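Local coordinates for cysteine synthase (Fusobacterium nucleatum subsp. nucleatum, PDB 5Z5C), which is a pyridoxal-phosphate enzyme that produces hydrogen sulfide, probably by breaking down L-cysteine, in a family that also makes cysteine, at residues Asn44-Ile49 with Thr81-Ser86; Ser217-Thr222 with Gly233-Phe238. All blocks are in the same frame, centred on the assembly; numbering follows the deposited sequence.

Interaction 1 (Asn44-Ile49 with Thr81-Ser86); sequences NLTGSI and TGIAFS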
ATOM      1  N   ASN B  44      -0.217  -4.460  -3.518  1.00 27.37           N
ATOM      2  CA  ASN B  44      -0.109  -4.318  -4.944  1.00 27.79           C
ATOM      3  C   ASN B  44       0.632  -3.041  -5.206  1.00 28.33           C
ATOM      4  O   ASN B  44       0.707  -2.195  -4.328  1.00 27.99           O
ATOM      5  CB  ASN B  44      -1.506  -4.259  -5.586  1.00 27.73           C
ATOM      6  CG  ASN B  44      -2.014  -5.628  -5.976  1.00 27.91           C
ATOM      7  OD1 ASN B  44      -1.383  -6.293  -6.811  1.00 28.24           O
ATOM      8  ND2 ASN B  44      -3.157  -6.058  -5.404  1.00 27.39           N
ATOM      9  N   LEU B  45       1.128  -2.863  -6.428  1.00 29.70           N
ATOM     10  CA  LEU B  45       1.947  -1.691  -6.793  1.00 30.70           C
ATOM     11  C   LEU B  45       1.447  -0.356  -6.299  1.00 30.73           C
ATOM     12  O   LEU B  45       2.203   0.376  -5.749  1.00 31.09           O
ATOM     13  CB  LEU B  45       2.129  -1.598  -8.332  1.00 31.89           C
ATOM     14  CG  LEU B  45       3.005  -0.477  -8.864  1.00 32.70           C
ATOM     15  CD1 LEU B  45       4.449  -0.645  -8.400  1.00 32.77           C
ATOM     16  CD2 LEU B  45       2.938  -0.436 -10.382  1.00 33.99           C
ATOM     17  N   THR B  46       0.197  -0.002  -6.582  1.00 31.15           N
ATOM     18  CA  THR B  46      -0.354   1.308  -6.211  1.00 31.11           C
ATOM     19  C   THR B  46      -1.418   1.147  -5.118  1.00 30.79           C
ATOM     20  O   THR B  46      -2.172   2.066  -4.855  1.00 31.29           O
ATOM     21  CB  THR B  46      -0.955   2.073  -7.403  1.00 32.26           C
ATOM     22  OG1 THR B  46      -2.106   1.400  -7.946  1.00 32.09           O
ATOM     23  CG2 THR B  46       0.116   2.347  -8.520  1.00 32.58           C
ATOM     24  N   GLY B  47      -1.496  -0.033  -4.520  1.00 30.07           N
ATOM     25  CA  GLY B  47      -2.400  -0.268  -3.375  1.00 30.09           C
ATOM     26  C   GLY B  47      -3.781  -0.817  -3.715  1.00 30.14           C
ATOM     27  O   GLY B  47      -4.613  -0.832  -2.822  1.00 29.92           O
ATOM     28  N   SER B  48      -4.041  -1.240  -4.971  1.00 30.32           N
ATOM     29  CA  SER B  48      -5.381  -1.740  -5.319  1.00 30.50           C
ATOM     30  C   SER B  48      -5.406  -2.961  -6.215  1.00 30.80           C
ATOM     31  O   SER B  48      -4.495  -3.198  -6.997  1.00 30.37           O
ATOM     32  CB  SER B  48      -6.266  -0.644  -5.974  1.00 31.00           C
ATOM     33  OG  SER B  48      -6.176  -0.595  -7.391  1.00 31.49           O
ATOM     34  N   ILE B  49      -6.541  -3.663  -6.176  1.00 30.80           N
ATOM     35  CA  ILE B  49      -6.827  -4.716  -7.152  1.00 31.42           C
ATOM     36  C   ILE B  49      -6.677  -4.269  -8.624  1.00 31.96           C
ATOM     37  O   ILE B  49      -6.341  -5.088  -9.485  1.00 32.60           O
ATOM     38  CB  ILE B  49      -8.240  -5.323  -6.895  1.00 31.70           C
ATOM     39  CG1 ILE B  49      -8.425  -6.706  -7.569  1.00 32.22           C
ATOM     40  CG2 ILE B  49      -9.327  -4.367  -7.324  1.00 31.99           C
ATOM     41  CD1 ILE B  49      -9.766  -7.360  -7.221  1.00 32.21           C
ATOM     42  N   THR B  81      -8.398   2.934 -11.093  1.00 38.27           N
ATOM     43  CA  THR B  81      -8.009   2.626 -12.485  1.00 39.04           C
ATOM     44  C   THR B  81      -7.047   3.659 -13.089  1.00 38.92           C
ATOM     45  O   THR B  81      -6.062   3.289 -13.712  1.00 38.35           O
ATOM     46  CB  THR B  81      -9.267   2.489 -13.367  1.00 40.23           C
ATOM     47  OG1 THR B  81     -10.068   1.433 -12.844  1.00 40.24           O
ATOM     48  CG2 THR B  81      -8.900   2.175 -14.791  1.00 41.69           C
ATOM     49  N   GLY B  82      -7.330   4.941 -12.873  1.00 38.73           N
ATOM     50  CA  GLY B  82      -6.444   5.978 -13.318  1.00 40.19           C
ATOM     51  C   GLY B  82      -5.094   5.830 -12.643  1.00 39.37           C
ATOM     52  O   GLY B  82      -4.059   5.939 -13.299  1.00 39.41           O
ATOM     53  N   ILE B  83      -5.127   5.540 -11.332  1.00 37.82           N
ATOM     54  CA  ILE B  83      -3.897   5.408 -10.556  1.00 36.95           C
ATOM     55  C   ILE B  83      -3.058   4.256 -11.138  1.00 36.00           C
ATOM     56  O   ILE B  83      -1.896   4.439 -11.431  1.00 36.31           O
ATOM     57  CB  ILE B  83      -4.180   5.217  -9.039  1.00 36.61           C
ATOM     58  CG1 ILE B  83      -4.815   6.476  -8.429  1.00 37.29           C
ATOM     59  CG2 ILE B  83      -2.898   4.930  -8.285  1.00 36.11           C
ATOM     60  CD1 ILE B  83      -5.414   6.288  -7.028  1.00 36.60           C
ATOM     61  N   ALA B  84      -3.684   3.114 -11.367  1.00 35.35           N
ATOM     62  CA  ALA B  84      -3.011   1.904 -11.830  1.00 35.23           C
ATOM     63  C   ALA B  84      -2.417   1.981 -13.257  1.00 36.20           C
ATOM     64  O   ALA B  84      -1.284   1.544 -13.499  1.00 35.28           O
ATOM     65  CB  ALA B  84      -3.974   0.735 -11.726  1.00 34.55           C
ATOM     66  N   PHE B  85      -3.214   2.512 -14.203  1.00 37.68           N
ATOM     67  CA  PHE B  85      -2.720   2.734 -15.549  1.00 39.34           C
ATOM     68  C   PHE B  85      -1.687   3.850 -15.549  1.00 39.63           C
ATOM     69  O   PHE B  85      -0.737   3.771 -16.315  1.00 40.76           O
ATOM     70  CB  PHE B  85      -3.854   3.059 -16.576  1.00 40.44           C
ATOM     71  CG  PHE B  85      -4.583   1.833 -17.072  1.00 40.89           C
ATOM     72  CD1 PHE B  85      -4.010   1.012 -18.021  1.00 41.36           C
ATOM     73  CD2 PHE B  85      -5.805   1.454 -16.514  1.00 41.71           C
ATOM     74  CE1 PHE B  85      -4.666  -0.129 -18.468  1.00 41.78           C
ATOM     75  CE2 PHE B  85      -6.478   0.320 -16.969  1.00 41.86           C
ATOM     76  CZ  PHE B  85      -5.907  -0.469 -17.950  1.00 41.72           C
ATOM     77  N   SER B  86      -1.873   4.905 -14.744  1.00 39.13           N
ATOM     78  CA  SER B  86      -0.855   5.960 -14.691  1.00 39.28           C
ATOM     79  C   SER B  86       0.524   5.372 -14.321  1.00 38.95           C
ATOM     80  O   SER B  86       1.525   5.575 -15.040  1.00 38.54           O
ATOM     81  CB  SER B  86      -1.239   7.075 -13.740  1.00 39.15           C
ATOM     82  OG  SER B  86      -2.424   7.717 -14.173  1.00 39.86           O
TER

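Interaction 2 (Ser217-Thr222 with Gly233-Phe238); sequences SPTLST and GISDEF. With PLP (pyridoxal-5'-phosphate), chain G.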
ATOM      1  N   SER B 217     -27.977   3.570  -4.489  1.00 45.86           N
ATOM      2  CA  SER B 217     -27.953   3.743  -5.943  1.00 46.56           C
ATOM      3  C   SER B 217     -27.842   2.393  -6.628  1.00 46.48           C
ATOM      4  O   SER B 217     -26.749   1.959  -7.012  1.00 44.94           O
ATOM      5  CB  SER B 217     -26.832   4.645  -6.404  1.00 47.51           C
ATOM      6  OG  SER B 217     -26.996   4.916  -7.786  1.00 48.96           O
ATOM      7  N   PRO B 218     -28.984   1.706  -6.756  1.00 46.16           N
ATOM      8  CA  PRO B 218     -28.962   0.326  -7.208  1.00 45.63           C
ATOM      9  C   PRO B 218     -28.919   0.214  -8.716  1.00 46.08           C
ATOM     10  O   PRO B 218     -29.931  -0.081  -9.352  1.00 45.88           O
ATOM     11  CB  PRO B 218     -30.236  -0.259  -6.596  1.00 46.07           C
ATOM     12  CG  PRO B 218     -31.172   0.902  -6.537  1.00 47.21           C
ATOM     13  CD  PRO B 218     -30.329   2.128  -6.310  1.00 47.05           C
ATOM     14  N   THR B 219     -27.728   0.442  -9.275  1.00 45.31           N
ATOM     15  CA  THR B 219     -27.509   0.449 -10.712  1.00 45.86           C
ATOM     16  C   THR B 219     -27.625  -0.927 -11.313  1.00 45.78           C
ATOM     17  O   THR B 219     -27.984  -1.042 -12.473  1.00 44.94           O
ATOM     18  CB  THR B 219     -26.109   0.982 -11.100  1.00 46.40           C
ATOM     19  OG1 THR B 219     -25.102   0.176 -10.448  1.00 47.02           O
ATOM     20  CG2 THR B 219     -25.962   2.401 -10.690  1.00 46.47           C
ATOM     21  N   LEU B 220     -27.336  -1.972 -10.533  1.00 45.07           N
ATOM     22  CA  LEU B 220     -27.529  -3.343 -11.031  1.00 45.62           C
ATOM     23  C   LEU B 220     -29.027  -3.782 -11.067  1.00 46.59           C
ATOM     24  O   LEU B 220     -29.482  -4.391 -12.045  1.00 46.08           O
ATOM     25  CB  LEU B 220     -26.688  -4.364 -10.235  1.00 44.44           C
ATOM     26  CG  LEU B 220     -25.206  -4.038  -9.991  1.00 44.14           C
ATOM     27  CD1 LEU B 220     -24.516  -5.183  -9.273  1.00 44.02           C
ATOM     28  CD2 LEU B 220     -24.497  -3.748 -11.274  1.00 44.89           C
ATOM     29  N   SER B 221     -29.778  -3.487 -10.012  1.00 46.99           N
ATOM     30  CA  SER B 221     -31.177  -3.946  -9.914  1.00 47.73           C
ATOM     31  C   SER B 221     -32.158  -3.089 -10.731  1.00 48.55           C
ATOM     32  O   SER B 221     -33.182  -3.620 -11.167  1.00 48.75           O
ATOM     33  CB  SER B 221     -31.616  -4.081  -8.447  1.00 47.63           C
ATOM     34  OG  SER B 221     -31.518  -2.832  -7.789  1.00 48.19           O
ATOM     35  N   THR B 222     -31.852  -1.810 -10.949  1.00 48.74           N
ATOM     36  CA  THR B 222     -32.676  -0.909 -11.811  1.00 50.27           C
ATOM     37  C   THR B 222     -32.091  -0.567 -13.203  1.00 50.96           C
ATOM     38  O   THR B 222     -32.805  -0.048 -14.068  1.00 52.20           O
ATOM     39  CB  THR B 222     -32.909   0.496 -11.186  1.00 50.76           C
ATOM     40  OG1 THR B 222     -31.691   1.247 -11.198  1.00 50.78           O
ATOM     41  CG2 THR B 222     -33.462   0.438  -9.800  1.00 51.17           C
ATOM     42  N   GLY B 233     -15.630   3.618  -5.821  1.00 39.90           N
ATOM     43  CA  GLY B 233     -15.187   2.556  -6.700  1.00 40.12           C
ATOM     44  C   GLY B 233     -16.294   1.691  -7.278  1.00 40.11           C
ATOM     45  O   GLY B 233     -16.036   1.008  -8.263  1.00 39.92           O
ATOM     46  N   ILE B 234     -17.488   1.647  -6.662  1.00 40.43           N
ATOM     47  CA  ILE B 234     -18.601   0.863  -7.238  1.00 41.49           C
ATOM     48  C   ILE B 234     -19.782   1.740  -7.683  1.00 44.01           C
ATOM     49  O   ILE B 234     -19.986   2.846  -7.170  1.00 42.35           O
ATOM     50  CB  ILE B 234     -19.094  -0.286  -6.329  1.00 41.01           C
ATOM     51  CG1 ILE B 234     -19.759   0.235  -5.039  1.00 40.74           C
ATOM     52  CG2 ILE B 234     -17.947  -1.257  -6.029  1.00 40.29           C
ATOM     53  CD1 ILE B 234     -20.593  -0.816  -4.334  1.00 40.43           C
ATOM     54  N   SER B 235     -20.547   1.196  -8.635  1.00 47.67           N
ATOM     55  CA  SER B 235     -21.701   1.855  -9.271  1.00 52.36           C
ATOM     56  C   SER B 235     -21.643   3.406  -9.328  1.00 54.98           C
ATOM     57  O   SER B 235     -22.261   4.119  -8.549  1.00 51.70           O
ATOM     58  CB  SER B 235     -22.990   1.353  -8.619  1.00 54.14           C
ATOM     59  OG  SER B 235     -23.057   1.770  -7.267  1.00 55.95           O
ATOM     60  N   ASP B 236     -20.847   3.905 -10.248  1.00 61.38           N
ATOM     61  CA  ASP B 236     -20.717   5.342 -10.413  1.00 70.22           C
ATOM     62  C   ASP B 236     -21.402   5.885 -11.685  1.00 74.27           C
ATOM     63  O   ASP B 236     -21.310   7.094 -11.931  1.00 74.78           O
ATOM     64  CB  ASP B 236     -19.237   5.730 -10.381  1.00 73.55           C
ATOM     65  CG  ASP B 236     -18.480   5.293 -11.625  1.00 78.03           C
ATOM     66  OD1 ASP B 236     -19.080   4.571 -12.478  1.00 79.65           O
ATOM     67  OD2 ASP B 236     -17.284   5.661 -11.751  1.00 79.83           O
ATOM     68  N   GLU B 237     -22.074   5.034 -12.484  1.00 77.92           N
ATOM     69  CA  GLU B 237     -22.485   5.465 -13.831  1.00 82.75           C
ATOM     70  C   GLU B 237     -23.676   4.772 -14.526  1.00 83.70           C
ATOM     71  O   GLU B 237     -24.595   5.454 -14.969  1.00 86.34           O
ATOM     72  CB  GLU B 237     -21.261   5.448 -14.773  1.00 86.45           C
ATOM     73  CG  GLU B 237     -21.254   6.587 -15.787  1.00 90.99           C
ATOM     74  CD  GLU B 237     -20.970   7.939 -15.152  1.00 93.62           C
ATOM     75  OE1 GLU B 237     -19.978   8.048 -14.402  1.00 97.98           O
ATOM     76  OE2 GLU B 237     -21.740   8.891 -15.404  1.00 96.10           O
ATOM     77  N   PHE B 238     -23.633   3.453 -14.672  1.00 83.35           N
ATOM     78  CA  PHE B 238     -24.606   2.681 -15.491  1.00 83.91           C
ATOM     79  C   PHE B 238     -24.175   1.226 -15.379  1.00 77.77           C
ATOM     80  O   PHE B 238     -22.996   0.998 -15.193  1.00 75.54           O
ATOM     81  CB  PHE B 238     -24.660   3.169 -16.984  1.00 91.24           C
ATOM     82  CG  PHE B 238     -23.451   2.788 -17.861  1.00 96.68           C
ATOM     83  CD1 PHE B 238     -22.131   2.804 -17.351  1.00 98.01           C
ATOM     84  CD2 PHE B 238     -23.631   2.467 -19.221  1.00 99.57           C
ATOM     85  CE1 PHE B 238     -21.047   2.456 -18.157  1.00 99.05           C
ATOM     86  CE2 PHE B 238     -22.540   2.128 -20.029  1.00101.16           C
ATOM     87  CZ  PHE B 238     -21.250   2.123 -19.495  1.00100.95           C
TER
HETATM   88  N1  PLP G 401     -13.668  -1.067  -5.003  1.00 34.81           N
HETATM   89  C2  PLP G 401     -12.694  -0.188  -5.331  1.00 34.42           C
HETATM   90  C2A PLP G 401     -11.934   0.584  -4.288  1.00 33.95           C
HETATM   91  C3  PLP G 401     -12.361   0.018  -6.751  1.00 34.88           C
HETATM   92  O3  PLP G 401     -11.401   0.891  -7.119  1.00 34.90           O
HETATM   93  C4  PLP G 401     -13.115  -0.733  -7.774  1.00 35.71           C
HETATM   94  C4A PLP G 401     -12.815  -0.544  -9.211  1.00 35.93           C
HETATM   95  C5  PLP G 401     -14.154  -1.665  -7.296  1.00 35.31           C
HETATM   96  C6  PLP G 401     -14.373  -1.771  -5.923  1.00 35.08           C
HETATM   97  C5A PLP G 401     -14.956  -2.460  -8.306  1.00 36.43           C
HETATM   98  O4P PLP G 401     -14.158  -3.384  -9.062  1.00 36.57           O
HETATM   99  P   PLP G 401     -14.463  -3.724 -10.611  1.00 35.96           P
HETATM  100  O1P PLP G 401     -14.141  -2.461 -11.357  1.00 36.20           O
HETATM  101  O2P PLP G 401     -13.581  -4.911 -10.909  1.00 35.61           O
HETATM  102  O3P PLP G 401     -15.930  -4.104 -10.598  1.00 36.40           O
HETATM  103  O   HOH W   1     -24.573   4.753  -9.407  1.00 42.41           O

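Interaction 1 (Asn44-Ile49 with Thr81-Ser86)
No flat group enters where T46 meets I83 and A84; the ring of F85 stands apart from the loop and receives the methyl of T81 in plane at its edge, with T81 CG2 3.6 Å from F85 CD2. The contact is van der Waals, a threonine fork, hydroxyl included, against an isoleucine methyl. The CG2 branch of I83, anti to the backbone N (chi1 -66° for the CG1 branch), runs obliquely onto T46 and lies 3.6 Å from T46 CB. It is equally close to T46 OG1, and 4.0 Å from T46 CG2. T46 OG1 also lies over the helix backbone, 4.0 Å from A84 CA, where small alanine lets the loop come close.

Threonine suits this place because its two ends do different work. With chi1 65°, OG1 is tucked between the backbone N and the carbonyl carbon, and it is hydrogen-bonded to D51 OD1, so the buried hydroxyl has a partner; CG2 is left to the hydrocarbon side. A type I turn closed by G47 N to N44 O (3.1 Å) shapes the loop, and a CB on G47 would jam against T46 O, which calls for glycine. On the helix, S86 OG adds a 2.6 Å bond to G82 O, from the face opposite S86 N.

S48 OG caps K50 N at the start of helix 50-57, and the S48 side chain touches N80, which binds PLP, so loop and helix 80-91 border the cofactor site; K50, in the pocket, is probably the internal-aldimine lysine. A84 touches D51 and A54 of helix 50-57, I83 packs on L111 and I112 of helix 111-114, and L45 reaches Y43 of the second subunit, which places the loop between helix 80-91 and the dimer interface.

Interaction 2 (Ser217-Thr222 with Gly233-Phe238)
T219 OG1 sits only 3.0 Å from S235 CB, an unusually short approach of an oxygen to a carbon that is no hydrogen bond and may be imprecise. A chi1 of 57° swings the hydroxyl over the threonine's own backbone to reach that spot, while T219 CG2 lies alongside the same carbon at 3.8 Å. S235 has a positive phi of 28°, unusual for a residue other than glycine. Its OG turns past T219 toward S217 O, but at 3.7 Å does not bond to it.

The polar link is instead a water, which bridges S217 OG (2.9 Å) and S235 O, the latter at a length (2.5 Å) too short to trust. H229 NE2 also bonds to S235 O, and V226 N and A227 N to S217 OG. In the fold, 217-222 follows strand 210-214 of a parallel sheet; P218 centres an inverse gamma turn closed by T219 N to S217 O, then comes a weakly bonded helix, and 233-238 is a loop before strand 252-254.

The start of 233-238 lies at the cofactor. At G233 a CB would run into PLP C2; its O lies 3.4 Å from PLP C5, and I234 CG2 lies 3.6 Å from PLP C6.

How the interactions relate
Interaction 1 is complete before interaction 2 begins, so the two follow in series along the chain. Their centres are 22 Å apart, on opposite sides of the chain's centre, and their nearest atoms stay about 8 Å from one another. Helix 80-91 follows strand 73-76 of the three-stranded parallel sheet, whereas 217-222 and 233-238 lie between strands 210-214 and 252-254 of the four-stranded one. PLP brings the two together functionally. N80, just before 81-86, and K50, just after 44-49, belong to its pocket from one side, and G233 and I234 contact it from the other, consistent with the cleft of a fold-type II PLP enzyme.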